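Local atomic coordinates of CRISPR system CMR subunit Cmr7 1 (Sulfolobus solfataricus, PDB entry 2X5Q), a protein that belongs to the CMR ribonucleoprotein complex, where it possibly acts as dimers alongside crRNA and the other Cmr subunits in CRISPR-based antiviral defence. Residues 84-89 / 161-166; 153-158 / 177-182; 10-15 / 88-93; 56-61 / 107-112; 97-102 / 117-122. One frame throughout, in Å; residues are numbered along the deposited sequence.

Interaction 1 (84-89 / 161-166); sequences ILISGK and KIYAKI
Ile86 and Ile84, both on the same face of their strand, meet Ile162 and Tyr163 where two helices join. From CB outward, Ile86 splits its contacts: CG2 runs to the phenol end of Tyr163, 3.5 Å from its OH, while CG1 lies between the backbone N and the carbonyl carbon (chi1 62°). From there an extended second torsion carries CD1 across to Ile162, whose CD1 is 4.0 Å away and approaches nearly at right angles. Ile84 arrives differently, tip to tip with Ile162 (CD1 to CD1 4.1 Å), and the same Ile84 methyl sits at the edge of the Tyr163 ring, near its plane. This is helix-on-sheet packing: strand 80-86 presents its isoleucines to the break between helices 148-162 and 164-169. Tyr163 is that break, the first residue to leave the former helix and the N-cap position of the latter. Its ring carries Ile162 CG2 over one face, 3.7 Å above the plane. The hydroxyl ends among these methyls but is hydrogen-bonded to Ser46 O, and the His44 ring meets the tyrosine with the planes about 75° apart. Strand 11-15 adds Leu14, which touches Ile84, Ile86 and Ile162.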
# COMPACT_ATOMS: atom_id res chain seq x y z
N ILE A 84 15.36 -5.56 -4.97
CA ILE A 84 15.47 -6.90 -5.51
C ILE A 84 14.94 -7.85 -4.46
O ILE A 84 14.87 -7.50 -3.27
CB ILE A 84 16.91 -7.27 -5.93
CG1 ILE A 84 17.90 -7.07 -4.78
CG2 ILE A 84 17.32 -6.45 -7.17
CD1 ILE A 84 19.28 -7.61 -5.11
N LEU A 85 14.54 -9.03 -4.92
CA LEU A 85 14.10 -10.08 -4.05
C LEU A 85 15.15 -11.17 -4.11
O LEU A 85 15.47 -11.69 -5.19
CB LEU A 85 12.75 -10.62 -4.48
CG LEU A 85 11.54 -9.72 -4.23
CD1 LEU A 85 10.35 -10.23 -5.04
CD2 LEU A 85 11.20 -9.63 -2.72
N ILE A 86 15.69 -11.51 -2.94
CA ILE A 86 16.75 -12.50 -2.84
C ILE A 86 16.44 -13.45 -1.71
O ILE A 86 15.72 -13.09 -0.79
CB ILE A 86 18.11 -11.82 -2.61
CG1 ILE A 86 18.14 -11.05 -1.27
CG2 ILE A 86 18.45 -10.89 -3.80
CD1 ILE A 86 19.46 -10.36 -0.99
N SER A 87 16.97 -14.67 -1.79
CA SER A 87 16.84 -15.63 -0.70
C SER A 87 17.64 -15.17 0.51
O SER A 87 18.86 -14.97 0.44
CB SER A 87 17.27 -17.04 -1.11
OG SER A 87 17.34 -17.86 0.03
N GLY A 88 16.94 -15.02 1.63
CA GLY A 88 17.54 -14.41 2.80
C GLY A 88 16.51 -13.98 3.81
O GLY A 88 15.34 -14.38 3.75
N LYS A 89 16.94 -13.16 4.76
CA LYS A 89 16.07 -12.73 5.83
C LYS A 89 16.52 -11.42 6.47
O LYS A 89 17.68 -11.07 6.42
CB LYS A 89 15.98 -13.83 6.88
CG LYS A 89 17.27 -14.13 7.61
CD LYS A 89 17.14 -15.36 8.53
CE LYS A 89 16.56 -15.01 9.89
NZ LYS A 89 16.64 -16.18 10.85
N LYS A 161 28.60 -9.33 -4.86
CA LYS A 161 28.73 -10.25 -3.74
C LYS A 161 27.59 -11.26 -3.73
O LYS A 161 27.84 -12.48 -3.62
CB LYS A 161 28.84 -9.50 -2.41
CG LYS A 161 30.17 -8.78 -2.21
CD LYS A 161 31.35 -9.39 -3.02
CE LYS A 161 32.63 -8.54 -2.98
NZ LYS A 161 32.45 -7.16 -3.56
N ILE A 162 26.36 -10.77 -3.88
CA ILE A 162 25.18 -11.63 -3.90
C ILE A 162 25.26 -12.57 -5.10
O ILE A 162 25.06 -13.77 -4.96
CB ILE A 162 23.84 -10.81 -3.99
CG1 ILE A 162 23.69 -9.84 -2.81
CG2 ILE A 162 22.64 -11.75 -3.97
CD1 ILE A 162 22.55 -8.81 -3.00
N TYR A 163 25.56 -12.02 -6.27
CA TYR A 163 25.63 -12.78 -7.51
C TYR A 163 27.09 -12.90 -7.96
O TYR A 163 27.39 -12.66 -9.12
CB TYR A 163 24.82 -12.10 -8.60
CG TYR A 163 23.38 -11.83 -8.23
CD1 TYR A 163 22.40 -12.78 -8.46
CD2 TYR A 163 23.01 -10.63 -7.65
CE1 TYR A 163 21.08 -12.54 -8.12
CE2 TYR A 163 21.68 -10.38 -7.31
CZ TYR A 163 20.73 -11.34 -7.54
OH TYR A 163 19.41 -11.11 -7.20
N ALA A 164 27.97 -13.28 -7.04
CA ALA A 164 29.41 -13.41 -7.30
C ALA A 164 29.77 -14.28 -8.51
O ALA A 164 30.53 -13.86 -9.37
CB ALA A 164 30.12 -13.94 -6.04
N LYS A 165 29.22 -15.49 -8.58
CA LYS A 165 29.57 -16.40 -9.66
C LYS A 165 29.12 -15.90 -11.04
O LYS A 165 29.92 -15.83 -11.98
CB LYS A 165 29.05 -17.81 -9.38
CG LYS A 165 29.94 -18.53 -8.37
CD LYS A 165 29.39 -19.87 -7.94
CE LYS A 165 30.40 -20.61 -7.07
NZ LYS A 165 31.40 -21.39 -7.85
N ILE A 166 27.86 -15.50 -11.13
CA ILE A 166 27.34 -14.96 -12.39
C ILE A 166 28.15 -13.73 -12.79
O ILE A 166 28.60 -13.63 -13.93
CB ILE A 166 25.85 -14.62 -12.31
CG1 ILE A 166 25.03 -15.88 -12.01
CG2 ILE A 166 25.40 -13.98 -13.63
CD1 ILE A 166 23.52 -15.63 -11.86

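Interaction 2 (153-158 / 177-182); sequences TIVDNV and KLYRDV
Val155 is the side chain that helix 153-158 pushes into helix 177-182, and its two methyls divide the work. CG1, anti to the backbone N (chi1 172°), goes to Leu178, with CD2 of that leucine 4.0 Å away. CG2, placed beside the backbone N by the same torsion, takes the other two partners: Val182 CG2 at 3.7 Å and the main chain of Tyr179, whose CA is 3.8 Å off. Leu178 and Val182 each slide past the valine in the opposite direction, so the contact is made along their flanks. Val182 has much the same first torsion as Val155 and also uses both branches, because its CG1 reaches back to Ile154 CG2 at 4.3 Å. Tyr179 swings its ring aside. Val155 CG2 lies at the ring's edge, near its plane, and the hydroxyl at the far end is hydrogen-bonded to Arg148 O. The axes of segments 153-158 and 177-182 pass 9.8 Å apart at an angle of 121°, and no hydrogen bond joins the two. Within helix 177-182, a salt bridge one turn long joins Lys177 NZ to Asp181 OD1 at 2.7 Å, on the syn side of the carboxylate. Helix 153-158 carries a wider pi-type turn over 154-158. Tyr167 of helix 164-169 packs against both Val155 and Leu178, and Ala151, a turn earlier in helix 148-162, touches Val182. Lys177 NZ is hydrogen-bonded to Lys51 O and Asp181 OD2 to Leu53 N, at the start of strand 52-60, tying helix 172-185 to the sheet.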
# COMPACT_ATOMS: atom_id res chain seq x y z
N THR A 153 29.38 1.43 -6.73
CA THR A 153 29.64 0.70 -5.47
C THR A 153 28.54 -0.33 -5.21
O THR A 153 28.81 -1.43 -4.72
CB THR A 153 29.78 1.64 -4.25
OG1 THR A 153 28.52 2.27 -3.97
CG2 THR A 153 30.83 2.70 -4.50
N ILE A 154 27.30 -0.01 -5.58
CA ILE A 154 26.21 -0.99 -5.44
C ILE A 154 26.46 -2.22 -6.33
O ILE A 154 26.27 -3.35 -5.90
CB ILE A 154 24.84 -0.36 -5.71
CG1 ILE A 154 24.47 0.53 -4.52
CG2 ILE A 154 23.75 -1.41 -5.92
CD1 ILE A 154 23.23 1.30 -4.73
N VAL A 155 26.92 -1.99 -7.56
CA VAL A 155 27.25 -3.10 -8.44
C VAL A 155 28.50 -3.87 -7.95
O VAL A 155 28.49 -5.09 -7.93
CB VAL A 155 27.45 -2.62 -9.89
CG1 VAL A 155 27.99 -3.74 -10.75
CG2 VAL A 155 26.13 -2.07 -10.45
N ASP A 156 29.54 -3.15 -7.54
CA ASP A 156 30.83 -3.78 -7.18
C ASP A 156 30.86 -4.40 -5.79
O ASP A 156 31.57 -5.39 -5.56
CB ASP A 156 31.97 -2.76 -7.28
CG ASP A 156 32.18 -2.24 -8.69
OD1 ASP A 156 31.80 -2.93 -9.66
OD2 ASP A 156 32.72 -1.14 -8.81
N ASN A 157 30.12 -3.82 -4.86
CA ASN A 157 30.13 -4.25 -3.47
C ASN A 157 28.89 -5.01 -3.06
O ASN A 157 28.92 -5.71 -2.06
CB ASN A 157 30.28 -3.05 -2.52
CG ASN A 157 31.64 -2.40 -2.59
OD1 ASN A 157 32.56 -2.90 -3.25
ND2 ASN A 157 31.79 -1.28 -1.89
N VAL A 158 27.78 -4.84 -3.78
CA VAL A 158 26.53 -5.50 -3.39
C VAL A 158 26.14 -6.60 -4.38
O VAL A 158 26.19 -7.77 -4.02
CB VAL A 158 25.39 -4.48 -3.16
CG1 VAL A 158 24.06 -5.18 -2.86
CG2 VAL A 158 25.76 -3.56 -2.03
N LYS A 177 26.55 -3.09 -18.66
CA LYS A 177 25.10 -3.16 -18.82
C LYS A 177 24.40 -3.20 -17.46
O LYS A 177 23.42 -2.48 -17.26
CB LYS A 177 24.68 -4.38 -19.67
CG LYS A 177 23.17 -4.59 -19.82
CD LYS A 177 22.45 -3.34 -20.32
CE LYS A 177 21.01 -3.61 -20.72
NZ LYS A 177 20.24 -4.33 -19.66
N LEU A 178 24.91 -4.04 -16.55
CA LEU A 178 24.40 -4.15 -15.19
C LEU A 178 24.50 -2.81 -14.45
O LEU A 178 23.55 -2.40 -13.78
CB LEU A 178 25.15 -5.25 -14.40
CG LEU A 178 24.66 -5.56 -12.97
CD1 LEU A 178 23.19 -6.07 -12.95
CD2 LEU A 178 25.56 -6.57 -12.27
N TYR A 179 25.62 -2.11 -14.59
CA TYR A 179 25.73 -0.76 -14.04
C TYR A 179 24.69 0.19 -14.64
O TYR A 179 24.04 0.93 -13.91
CB TYR A 179 27.12 -0.14 -14.26
CG TYR A 179 27.06 1.33 -13.94
CD1 TYR A 179 26.99 1.76 -12.63
CD2 TYR A 179 26.98 2.29 -14.96
CE1 TYR A 179 26.89 3.11 -12.31
CE2 TYR A 179 26.87 3.66 -14.65
CZ TYR A 179 26.83 4.05 -13.32
OH TYR A 179 26.72 5.38 -12.96
N ARG A 180 24.57 0.21 -15.96
CA ARG A 180 23.56 1.05 -16.59
C ARG A 180 22.17 0.72 -16.05
O ARG A 180 21.44 1.63 -15.66
CB ARG A 180 23.60 0.95 -18.11
CG ARG A 180 24.83 1.63 -18.71
CD ARG A 180 24.62 1.92 -20.18
NE ARG A 180 24.37 0.71 -20.98
CZ ARG A 180 25.31 -0.13 -21.40
NH1 ARG A 180 26.60 0.06 -21.10
NH2 ARG A 180 24.97 -1.18 -22.15
N ASP A 181 21.82 -0.57 -16.03
CA ASP A 181 20.55 -1.03 -15.44
C ASP A 181 20.32 -0.43 -14.05
O ASP A 181 19.26 0.15 -13.78
CB ASP A 181 20.53 -2.56 -15.32
CG ASP A 181 20.20 -3.26 -16.63
OD1 ASP A 181 20.08 -2.58 -17.66
OD2 ASP A 181 20.06 -4.50 -16.61
N VAL A 182 21.31 -0.58 -13.17
CA VAL A 182 21.18 -0.10 -11.79
C VAL A 182 20.93 1.41 -11.76
O VAL A 182 20.05 1.87 -11.04
CB VAL A 182 22.41 -0.50 -10.94
CG1 VAL A 182 22.42 0.23 -9.61
CG2 VAL A 182 22.40 -2.01 -10.70

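Interaction 3 (10-15 / 88-93); sequences EQVFLP and GKILKG
The peptide plane between Gly88 and Lys89 has a methyl of Val12 over one face: CG1 is 3.9 Å from Gly88 C and equally far from Lys89 N. Gln11 C stands over the same side of the plane, 4.2 Å from Gly88 O. Gly88, with no side chain, lets the valine settle directly on bare backbone. The other methyl, Val12 CG2, is anti to the backbone N and aims along the strand at Ile90, whose CG1 it meets at 3.5 Å; the two side chains cross obliquely. Ile90 CG1 lies beside its own backbone N (chi1 -59°), which turns CG1 and CD1 back over the valine although the bond to CB does not point there. No hydrogen bond links the two segments, and the axes of segments 11-15 and 88-90 make an angle of 62°. Two sheets diverge here. Strand 11-15 stays in the large mixed sheet, bonded through Val12 to Ile86, whereas the chain turns a corner at Ser87 and strand 88-92 becomes, within this chain, an outer member of the four-stranded antiparallel sheet. There Leu91 and Lys92 both face Ser35 in a classic beta bulge. Ile36 of strand 35-38 also packs on Val12.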
# COMPACT_ATOMS: atom_id res chain seq x y z
N GLU A 10 11.91 -18.70 0.66
CA GLU A 10 11.47 -17.41 1.20
C GLU A 10 12.44 -16.30 0.79
O GLU A 10 13.66 -16.49 0.81
CB GLU A 10 11.32 -17.46 2.73
CG GLU A 10 10.09 -18.26 3.21
CD GLU A 10 9.70 -17.99 4.68
OE1 GLU A 10 8.76 -18.65 5.16
OE2 GLU A 10 10.33 -17.13 5.34
N GLN A 11 11.89 -15.16 0.41
CA GLN A 11 12.69 -14.03 -0.06
C GLN A 11 12.65 -12.85 0.90
O GLN A 11 11.80 -12.78 1.77
CB GLN A 11 12.21 -13.58 -1.44
CG GLN A 11 12.09 -14.75 -2.45
CD GLN A 11 13.41 -15.11 -3.10
OE1 GLN A 11 14.07 -14.26 -3.69
NE2 GLN A 11 13.80 -16.39 -3.03
N VAL A 12 13.61 -11.93 0.73
CA VAL A 12 13.61 -10.66 1.44
C VAL A 12 13.72 -9.56 0.39
O VAL A 12 14.44 -9.69 -0.58
CB VAL A 12 14.78 -10.57 2.47
CG1 VAL A 12 16.13 -10.69 1.80
CG2 VAL A 12 14.70 -9.26 3.27
N PHE A 13 12.95 -8.49 0.57
CA PHE A 13 13.06 -7.28 -0.26
C PHE A 13 14.24 -6.46 0.19
O PHE A 13 14.28 -5.97 1.33
CB PHE A 13 11.77 -6.45 -0.15
CG PHE A 13 11.76 -5.18 -0.98
CD1 PHE A 13 11.64 -5.24 -2.37
CD2 PHE A 13 11.81 -3.93 -0.37
CE1 PHE A 13 11.58 -4.06 -3.13
CE2 PHE A 13 11.75 -2.73 -1.14
CZ PHE A 13 11.64 -2.81 -2.49
N LEU A 14 15.19 -6.29 -0.72
CA LEU A 14 16.36 -5.47 -0.47
C LEU A 14 16.12 -4.15 -1.19
O LEU A 14 16.22 -4.11 -2.42
CB LEU A 14 17.61 -6.19 -0.97
CG LEU A 14 19.03 -5.65 -0.75
CD1 LEU A 14 20.04 -6.74 -1.10
CD2 LEU A 14 19.32 -4.42 -1.54
N PRO A 15 15.78 -3.08 -0.45
CA PRO A 15 15.70 -1.76 -1.08
C PRO A 15 17.04 -1.31 -1.63
O PRO A 15 18.06 -1.42 -0.93
CB PRO A 15 15.26 -0.82 0.06
CG PRO A 15 14.76 -1.69 1.14
CD PRO A 15 15.46 -3.02 0.99
N GLY A 88 16.94 -15.02 1.63
CA GLY A 88 17.54 -14.41 2.80
C GLY A 88 16.51 -13.98 3.81
O GLY A 88 15.34 -14.38 3.75
N LYS A 89 16.94 -13.16 4.76
CA LYS A 89 16.07 -12.73 5.83
C LYS A 89 16.52 -11.42 6.47
O LYS A 89 17.68 -11.07 6.42
CB LYS A 89 15.98 -13.83 6.88
CG LYS A 89 17.27 -14.13 7.61
CD LYS A 89 17.14 -15.36 8.53
CE LYS A 89 16.56 -15.01 9.89
NZ LYS A 89 16.64 -16.18 10.85
N ILE A 90 15.56 -10.73 7.09
CA ILE A 90 15.84 -9.53 7.84
C ILE A 90 16.40 -9.98 9.20
O ILE A 90 15.72 -10.67 9.95
CB ILE A 90 14.56 -8.68 7.98
CG1 ILE A 90 14.05 -8.30 6.59
CG2 ILE A 90 14.84 -7.41 8.79
CD1 ILE A 90 12.69 -7.70 6.55
N LEU A 91 17.65 -9.64 9.47
CA LEU A 91 18.32 -10.02 10.73
C LEU A 91 18.11 -9.01 11.84
O LEU A 91 18.04 -9.37 13.01
CB LEU A 91 19.82 -10.22 10.53
CG LEU A 91 20.29 -11.57 9.97
CD1 LEU A 91 21.79 -11.72 10.20
CD2 LEU A 91 19.55 -12.73 10.59
N LYS A 92 18.02 -7.74 11.47
CA LYS A 92 17.74 -6.68 12.42
C LYS A 92 16.72 -5.75 11.77
O LYS A 92 16.86 -5.38 10.60
CB LYS A 92 19.02 -5.92 12.79
CG LYS A 92 18.77 -4.74 13.69
CD LYS A 92 20.05 -3.98 13.98
CE LYS A 92 20.43 -3.07 12.84
NZ LYS A 92 21.66 -2.31 13.15
N GLY A 93 15.69 -5.40 12.54
CA GLY A 93 14.61 -4.57 12.03
C GLY A 93 13.27 -5.29 12.06
O GLY A 93 13.21 -6.51 12.19

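Interaction 4 (56-61 / 107-112); sequences ILVLTG and YIIRKK
Short strand 108-109 is added in antiparallel pairing to strand 52-60 of the large mixed sheet, which also pairs with strand 80-86. Ile56 and Ile109 form a hydrogen-bonded pair: Ile56 N to Ile109 O is 3.0 Å and Ile109 N to Ile56 O is 2.8 Å. Leu57 and Ile108 follow as the non-hydrogen-bonded pair, their CD1 and CG1 atoms 4.1 Å apart. A third bond, from Val58 N to Tyr107 O at 2.9 Å, is nearly straight and runs almost along the C=O axis. Tyr107 then folds back over the strand. With CG anti to the backbone N (chi1 -171°), the ring lays one face on Val58, whose CB is 3.8 Å from the centroid and 18° off the normal, a CH-pi contact. Thr60 CG2 comes to the edge of the same ring, in its plane, 3.5 Å from CE2. At the other end Ile56 CD1 lies alongside the aliphatic part of Arg110, 3.7 Å from CG. The arginine's guanidinium makes long, weak ion pairs with Asp181 and Glu184 of helix 172-185. Pro77 of the second subunit packs on Thr60 and Tyr107, while within the chain Leu57 bonds to Gly83 and Leu59 to Val81 of strand 80-86.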
# COMPACT_ATOMS: atom_id res chain seq x y z
N ILE A 56 12.67 -6.99 -10.78
CA ILE A 56 12.78 -5.94 -9.79
C ILE A 56 11.39 -5.63 -9.23
O ILE A 56 10.45 -5.42 -9.99
CB ILE A 56 13.38 -4.65 -10.40
CG1 ILE A 56 14.84 -4.86 -10.82
CG2 ILE A 56 13.33 -3.49 -9.38
CD1 ILE A 56 15.03 -5.05 -12.28
N LEU A 57 11.26 -5.62 -7.91
CA LEU A 57 9.97 -5.30 -7.29
C LEU A 57 9.82 -3.80 -7.06
O LEU A 57 10.69 -3.16 -6.48
CB LEU A 57 9.80 -6.07 -5.98
CG LEU A 57 8.44 -5.93 -5.30
CD1 LEU A 57 7.35 -6.58 -6.13
CD2 LEU A 57 8.53 -6.52 -3.89
N VAL A 58 8.70 -3.25 -7.51
CA VAL A 58 8.36 -1.85 -7.32
C VAL A 58 7.28 -1.80 -6.26
O VAL A 58 6.17 -2.26 -6.48
CB VAL A 58 7.84 -1.19 -8.62
CG1 VAL A 58 7.57 0.34 -8.40
CG2 VAL A 58 8.83 -1.44 -9.75
N LEU A 59 7.63 -1.29 -5.09
CA LEU A 59 6.68 -1.22 -3.99
C LEU A 59 6.01 0.14 -3.99
O LEU A 59 6.58 1.09 -3.48
CB LEU A 59 7.41 -1.48 -2.68
CG LEU A 59 6.63 -2.15 -1.57
CD1 LEU A 59 6.23 -3.55 -2.04
CD2 LEU A 59 7.49 -2.20 -0.30
N THR A 60 4.81 0.23 -4.56
CA THR A 60 4.09 1.51 -4.63
C THR A 60 3.34 1.78 -3.31
O THR A 60 3.06 0.86 -2.57
CB THR A 60 3.13 1.58 -5.87
OG1 THR A 60 2.11 0.59 -5.77
CG2 THR A 60 3.90 1.33 -7.18
N GLY A 61 3.00 3.03 -3.04
CA GLY A 61 2.39 3.40 -1.75
C GLY A 61 3.35 3.34 -0.56
O GLY A 61 2.91 3.35 0.59
N TYR A 107 4.13 -6.34 -8.42
CA TYR A 107 4.58 -5.32 -9.36
C TYR A 107 6.07 -5.51 -9.67
O TYR A 107 6.94 -4.81 -9.12
CB TYR A 107 4.28 -3.93 -8.81
CG TYR A 107 4.48 -2.78 -9.78
CD1 TYR A 107 4.84 -2.98 -11.11
CD2 TYR A 107 4.26 -1.47 -9.36
CE1 TYR A 107 5.00 -1.93 -11.97
CE2 TYR A 107 4.44 -0.40 -10.22
CZ TYR A 107 4.82 -0.64 -11.52
OH TYR A 107 4.99 0.40 -12.39
N ILE A 108 6.35 -6.45 -10.56
CA ILE A 108 7.71 -6.84 -10.90
C ILE A 108 8.03 -6.29 -12.29
O ILE A 108 7.26 -6.50 -13.22
CB ILE A 108 7.86 -8.39 -10.86
CG1 ILE A 108 7.63 -8.95 -9.44
CG2 ILE A 108 9.22 -8.83 -11.40
CD1 ILE A 108 7.52 -10.52 -9.38
N ILE A 109 9.14 -5.58 -12.43
CA ILE A 109 9.58 -5.11 -13.75
C ILE A 109 10.83 -5.84 -14.24
O ILE A 109 11.52 -6.50 -13.46
CB ILE A 109 9.79 -3.58 -13.80
CG1 ILE A 109 10.77 -3.13 -12.72
CG2 ILE A 109 8.45 -2.87 -13.61
CD1 ILE A 109 11.32 -1.75 -12.96
N ARG A 110 11.11 -5.71 -15.55
CA ARG A 110 12.18 -6.44 -16.21
C ARG A 110 11.97 -7.93 -15.94
O ARG A 110 12.88 -8.62 -15.48
CB ARG A 110 13.56 -6.01 -15.71
CG ARG A 110 13.82 -4.51 -15.73
CD ARG A 110 14.03 -4.01 -17.12
NE ARG A 110 14.35 -2.58 -17.16
CZ ARG A 110 15.54 -2.05 -17.45
NH1 ARG A 110 16.61 -2.81 -17.72
NH2 ARG A 110 15.67 -0.72 -17.47
N LYS A 111 10.76 -8.41 -16.19
CA LYS A 111 10.38 -9.78 -15.79
C LYS A 111 11.15 -10.85 -16.56
O LYS A 111 11.30 -10.75 -17.77
CB LYS A 111 8.87 -10.03 -15.96
CG LYS A 111 8.03 -9.63 -14.77
CD LYS A 111 6.57 -10.14 -14.93
CE LYS A 111 6.36 -11.57 -14.37
NZ LYS A 111 4.91 -11.94 -14.10
N LYS A 112 11.64 -11.86 -15.85
CA LYS A 112 12.33 -13.00 -16.46
C LYS A 112 11.98 -14.27 -15.70
O LYS A 112 12.32 -14.40 -14.53
CB LYS A 112 13.85 -12.82 -16.44
CG LYS A 112 14.62 -13.99 -17.09
CD LYS A 112 16.02 -14.15 -16.51
CE LYS A 112 16.75 -15.36 -17.08
NZ LYS A 112 16.03 -16.65 -16.76

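Interaction 5 (97-102 / 117-122); sequences KIIGIP and NITFSL
Thr119 turns OG1 to the position beside its own backbone N (chi1 -66°), and from there the oxygen accepts a hydrogen bond from Gly100 N at 3.0 Å. Phe120 takes the opposite sense (chi1 74°), CG lying between backbone N and carbonyl carbon, which brings the ring next to Ile98. Ile98 CD1 sits over one face, 4.1 Å from the centroid, and Ile101 CG2 is at the edge, 4.1 Å from CE2. Ile98 CD1 also reaches Leu122 CD1, 3.8 Å away. The backbones are antiparallel: Ile98 N to Phe120 O is 2.7 Å and Phe120 N to Ile98 O 2.9 Å, and farther on Ile118 N bonds to Ile101 O at 2.9 Å, while the return bond from Ile101 N is weak. Between these pairs the register slips by one residue. Ile99 and Gly100 both stand opposite Thr119, Gly100 at positive phi, and the threonine hydroxyl meets its N-H. Lys97 packs its chain along Ser121 and ends in a salt bridge with Glu10. Residues 97-99 also form a parallel ladder with a strand of the second subunit. The slip in register is a beta bulge in an antiparallel pair, in a sheet that continues into the second subunit.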
# COMPACT_ATOMS: atom_id res chain seq x y z
N LYS A 97 5.72 -9.89 6.59
CA LYS A 97 5.85 -11.03 5.69
C LYS A 97 4.60 -11.19 4.83
O LYS A 97 3.49 -11.22 5.36
CB LYS A 97 6.10 -12.31 6.49
CG LYS A 97 6.26 -13.55 5.64
CD LYS A 97 6.55 -14.79 6.49
CE LYS A 97 8.03 -14.95 6.71
NZ LYS A 97 8.40 -16.17 7.50
N ILE A 98 4.80 -11.31 3.52
CA ILE A 98 3.73 -11.67 2.60
C ILE A 98 3.88 -13.15 2.27
O ILE A 98 4.91 -13.55 1.73
CB ILE A 98 3.83 -10.89 1.29
CG1 ILE A 98 3.60 -9.40 1.51
CG2 ILE A 98 2.83 -11.45 0.27
CD1 ILE A 98 4.77 -8.65 2.12
N ILE A 99 2.84 -13.94 2.54
CA ILE A 99 2.93 -15.40 2.46
C ILE A 99 2.19 -15.94 1.24
O ILE A 99 0.98 -15.81 1.12
CB ILE A 99 2.37 -16.08 3.73
CG1 ILE A 99 3.11 -15.59 4.99
CG2 ILE A 99 2.47 -17.59 3.62
CD1 ILE A 99 2.37 -15.88 6.34
N GLY A 100 2.95 -16.55 0.33
CA GLY A 100 2.40 -17.27 -0.81
C GLY A 100 1.60 -16.43 -1.78
O GLY A 100 0.62 -16.90 -2.34
N ILE A 101 2.01 -15.19 -2.02
CA ILE A 101 1.32 -14.37 -3.01
C ILE A 101 1.67 -14.87 -4.42
O ILE A 101 2.83 -15.14 -4.70
CB ILE A 101 1.67 -12.89 -2.88
CG1 ILE A 101 0.71 -12.04 -3.74
CG2 ILE A 101 3.13 -12.63 -3.26
CD1 ILE A 101 0.96 -10.54 -3.68
N PRO A 102 0.65 -15.02 -5.28
CA PRO A 102 0.87 -15.28 -6.69
C PRO A 102 1.80 -14.23 -7.28
O PRO A 102 1.57 -13.02 -7.11
CB PRO A 102 -0.53 -15.18 -7.29
CG PRO A 102 -1.42 -15.61 -6.20
CD PRO A 102 -0.79 -15.04 -4.96
N ASN A 117 4.17 -19.07 -6.67
CA ASN A 117 3.89 -18.28 -5.49
C ASN A 117 5.18 -17.91 -4.80
O ASN A 117 6.11 -18.73 -4.75
CB ASN A 117 3.00 -19.08 -4.55
CG ASN A 117 1.70 -19.46 -5.19
OD1 ASN A 117 1.05 -18.63 -5.81
ND2 ASN A 117 1.31 -20.72 -5.05
N ILE A 118 5.22 -16.69 -4.27
CA ILE A 118 6.37 -16.14 -3.57
C ILE A 118 5.98 -15.75 -2.15
O ILE A 118 4.93 -15.15 -1.94
CB ILE A 118 6.91 -14.87 -4.30
CG1 ILE A 118 7.36 -15.24 -5.73
CG2 ILE A 118 8.06 -14.23 -3.54
CD1 ILE A 118 8.11 -14.16 -6.43
N THR A 119 6.81 -16.15 -1.19
CA THR A 119 6.78 -15.61 0.17
C THR A 119 7.97 -14.67 0.33
O THR A 119 9.12 -15.02 -0.02
CB THR A 119 6.82 -16.71 1.22
OG1 THR A 119 5.63 -17.50 1.12
CG2 THR A 119 6.94 -16.14 2.62
N PHE A 120 7.71 -13.46 0.81
CA PHE A 120 8.79 -12.49 1.00
C PHE A 120 8.51 -11.54 2.15
O PHE A 120 7.35 -11.30 2.51
CB PHE A 120 9.08 -11.71 -0.29
CG PHE A 120 8.05 -10.68 -0.65
CD1 PHE A 120 8.32 -9.33 -0.51
CD2 PHE A 120 6.83 -11.06 -1.20
CE1 PHE A 120 7.39 -8.38 -0.86
CE2 PHE A 120 5.91 -10.12 -1.56
CZ PHE A 120 6.18 -8.77 -1.38
N SER A 121 9.58 -11.00 2.72
CA SER A 121 9.48 -10.05 3.83
C SER A 121 10.04 -8.67 3.47
O SER A 121 11.02 -8.57 2.74
CB SER A 121 10.20 -10.61 5.05
OG SER A 121 9.55 -11.77 5.53
N LEU A 122 9.41 -7.62 4.01
CA LEU A 122 9.80 -6.22 3.83
C LEU A 122 10.25 -5.65 5.16
O LEU A 122 9.61 -5.93 6.16
CB LEU A 122 8.58 -5.40 3.40
CG LEU A 122 7.77 -5.93 2.23
CD1 LEU A 122 6.42 -5.23 2.19
CD2 LEU A 122 8.55 -5.75 0.92

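Overall arrangement
Interactions 1, 3, 4 and 5 all reach the large mixed sheet, while interaction 2 belongs to the helices beside it. Interactions 1 and 3 share Gly88 and Lys89, and their strands are neighbours through Ile84 O to Leu14 N (2.8 Å). Strand 11-15 pairs onward with strand 117-123, joining interaction 3 to 5 by Gln11 N to Thr119 O (2.8 Å). Between interactions 4 and 5, Leu57 CD2 packs on Phe120 CE1 at 3.7 Å, and both contacts touch the second subunit. Helix 148-162 serves interactions 1 and 2, whose centres are about 13 Å apart. Interactions 2 and 5 lie on opposite sides of the chain's centre, their centres about 26 Å apart.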